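Putative HTH-type transcriptional regulator PH0061 (Pyrococcus horikoshii, PDB 2DBB) probably binds specific DNA sequences through a helix-turn-helix domain, as a transcriptional regulator of the AsnC family. Local coordinates at residues Y69-I74 with I140-V145. Sequence-based numbering, arbitrary orientation.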
loop_
_atom_site.group_PDB
_atom_site.type_symbol
_atom_site.label_atom_id
_atom_site.label_comp_id
_atom_site.label_asym_id
_atom_site.label_seq_id
_atom_site.Cartn_x
_atom_site.Cartn_y
_atom_site.Cartn_z
ATOM N N TYR B 69 6.105 -1.277 -10.139
ATOM C CA TYR B 69 5.237 -2.262 -9.509
ATOM C C TYR B 69 4.701 -3.242 -10.534
ATOM O O TYR B 69 4.637 -2.955 -11.731
ATOM C CB TYR B 69 4.020 -1.603 -8.850
ATOM C CG TYR B 69 4.261 -0.965 -7.506
ATOM C CD1 TYR B 69 4.941 -1.648 -6.499
ATOM C CD2 TYR B 69 3.755 0.304 -7.217
ATOM C CE1 TYR B 69 5.109 -1.088 -5.234
ATOM C CE2 TYR B 69 3.919 0.875 -5.958
ATOM C CZ TYR B 69 4.595 0.170 -4.968
ATOM O OH TYR B 69 4.743 0.716 -3.710
ATOM N N ALA B 70 4.310 -4.406 -10.038
ATOM C CA ALA B 70 3.701 -5.440 -10.850
ATOM C C ALA B 70 2.653 -6.030 -9.929
ATOM O O ALA B 70 2.895 -6.198 -8.732
ATOM C CB ALA B 70 4.718 -6.503 -11.245
ATOM N N ILE B 71 1.474 -6.300 -10.473
ATOM C CA ILE B 71 0.413 -6.893 -9.687
ATOM C C ILE B 71 0.218 -8.279 -10.274
ATOM O O ILE B 71 0.113 -8.431 -11.490
ATOM C CB ILE B 71 -0.917 -6.114 -9.814
ATOM C CG1 ILE B 71 -0.761 -4.690 -9.258
ATOM C CG2 ILE B 71 -2.015 -6.853 -9.080
ATOM C CD1 ILE B 71 -0.536 -4.622 -7.761
ATOM N N VAL B 72 0.204 -9.286 -9.410
ATOM C CA VAL B 72 -0.001 -10.656 -9.851
ATOM C C VAL B 72 -1.358 -11.139 -9.344
ATOM O O VAL B 72 -1.634 -11.151 -8.141
ATOM C CB VAL B 72 1.130 -11.573 -9.346
ATOM C CG1 VAL B 72 0.893 -13.012 -9.807
ATOM C CG2 VAL B 72 2.461 -11.064 -9.875
ATOM N N LEU B 73 -2.213 -11.502 -10.286
ATOM C CA LEU B 73 -3.555 -11.974 -9.990
ATOM C C LEU B 73 -3.537 -13.493 -10.122
ATOM O O LEU B 73 -3.210 -14.035 -11.179
ATOM C CB LEU B 73 -4.535 -11.357 -10.991
ATOM C CG LEU B 73 -4.406 -9.832 -11.137
ATOM C CD1 LEU B 73 -5.177 -9.366 -12.365
ATOM C CD2 LEU B 73 -4.921 -9.149 -9.882
ATOM N N ILE B 74 -3.888 -14.179 -9.046
ATOM C CA ILE B 74 -3.860 -15.634 -9.059
ATOM C C ILE B 74 -5.197 -16.295 -8.785
ATOM O O ILE B 74 -5.925 -15.896 -7.881
ATOM C CB ILE B 74 -2.858 -16.169 -8.005
ATOM C CG1 ILE B 74 -1.469 -15.578 -8.247
ATOM C CG2 ILE B 74 -2.819 -17.690 -8.052
ATOM C CD1 ILE B 74 -0.502 -15.737 -7.054
ATOM N N ILE B 140 0.280 -7.966 -14.175
ATOM C CA ILE B 140 0.010 -6.621 -14.678
ATOM C C ILE B 140 1.199 -5.732 -14.336
ATOM O O ILE B 140 1.507 -5.530 -13.163
ATOM C CB ILE B 140 -1.237 -5.982 -14.019
ATOM C CG1 ILE B 140 -2.441 -6.924 -14.111
ATOM C CG2 ILE B 140 -1.541 -4.645 -14.693
ATOM C CD1 ILE B 140 -2.850 -7.264 -15.527
ATOM N N LEU B 141 1.879 -5.217 -15.355
ATOM C CA LEU B 141 3.009 -4.325 -15.122
ATOM C C LEU B 141 2.426 -2.928 -14.888
ATOM O O LEU B 141 1.583 -2.470 -15.659
ATOM C CB LEU B 141 3.939 -4.320 -16.339
ATOM C CG LEU B 141 4.424 -5.704 -16.792
ATOM C CD1 LEU B 141 5.386 -5.559 -17.961
ATOM C CD2 LEU B 141 5.101 -6.420 -15.630
ATOM N N ILE B 142 2.848 -2.260 -13.819
ATOM C CA ILE B 142 2.317 -0.928 -13.528
ATOM C C ILE B 142 3.151 0.172 -14.169
ATOM O O ILE B 142 4.266 0.441 -13.740
ATOM C CB ILE B 142 2.230 -0.675 -12.008
ATOM C CG1 ILE B 142 1.377 -1.771 -11.347
ATOM C CG2 ILE B 142 1.597 0.695 -11.737
ATOM C CD1 ILE B 142 -0.046 -1.879 -11.913
ATOM N N SER B 143 2.602 0.807 -15.197
ATOM C CA SER B 143 3.312 1.868 -15.899
ATOM C C SER B 143 3.177 3.205 -15.184
ATOM O O SER B 143 4.035 4.078 -15.324
ATOM C CB SER B 143 2.795 1.991 -17.328
ATOM O OG SER B 143 1.391 2.180 -17.341
ATOM N N GLU B 144 2.111 3.368 -14.410
ATOM C CA GLU B 144 1.911 4.617 -13.686
ATOM C C GLU B 144 1.147 4.454 -12.380
ATOM O O GLU B 144 0.131 3.765 -12.326
ATOM C CB GLU B 144 1.145 5.622 -14.554
ATOM C CG GLU B 144 1.842 6.037 -15.838
ATOM C CD GLU B 144 0.911 6.778 -16.788
ATOM O OE1 GLU B 144 0.264 7.758 -16.353
ATOM O OE2 GLU B 144 0.828 6.378 -17.971
ATOM N N VAL B 145 1.646 5.095 -11.331
ATOM C CA VAL B 145 0.973 5.087 -10.043
ATOM C C VAL B 145 0.369 6.489 -9.932
ATOM O O VAL B 145 1.090 7.472 -9.791
ATOM C CB VAL B 145 1.960 4.853 -8.879
ATOM C CG1 VAL B 145 1.230 5.009 -7.534
ATOM C CG2 VAL B 145 2.569 3.452 -8.992
HETATM O O HOH W 1 5.175 0.980 -11.254
#
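I71 and I140 face each other as an antiparallel hydrogen-bonded pair, held by I71 N to I140 O at 2.8 Å and by I140 N to I71 O at 2.7 Å. The axes of segments 69-74 and 140-142 run nearly antiparallel, their N-to-C directions 157° apart, and approach to 4.6 Å. A70 and L141 follow as a non-hydrogen-bonded pair, and I142 N donates to Y69 O. Beyond this bond the backbones part, and a water bridges them, accepting from Y69 N and donating to I142 O. The chain then turns a corner at S143.

The side chains sort onto two faces. On that of I71 and I140, the I142 side chain lies alongside strand 67-76, spanning from Y69 to I71: its CG1, set near the backbone N (chi1 -56°), lies 3.6 Å from Y69 CB, while CD1 reaches I71 CG1 at 3.9 Å. L73 CD1 comes to I140 CG1 at 4.1 Å, extending this apolar row. After the corner V145 returns toward Y69 and sets CG2 at the ring edge, near its plane, 3.8 Å from CD2; R110 makes a cation-pi contact with the same ring. On the other face A70 and L141 touch lightly, and L141 packs on I124 of helix 117-129.

Strand 67-76 is thus joined to 134-148, an outermost strand of the four-stranded antiparallel sheet within this chain. L141, I142, E144 and V145 also pair with a strand of the second subunit, continuing the sheet across the interface. The beta-alpha-beta-beta-alpha-beta, ferredoxin-like topology is consistent with the RAM domain of Lrp/AsnC regulators.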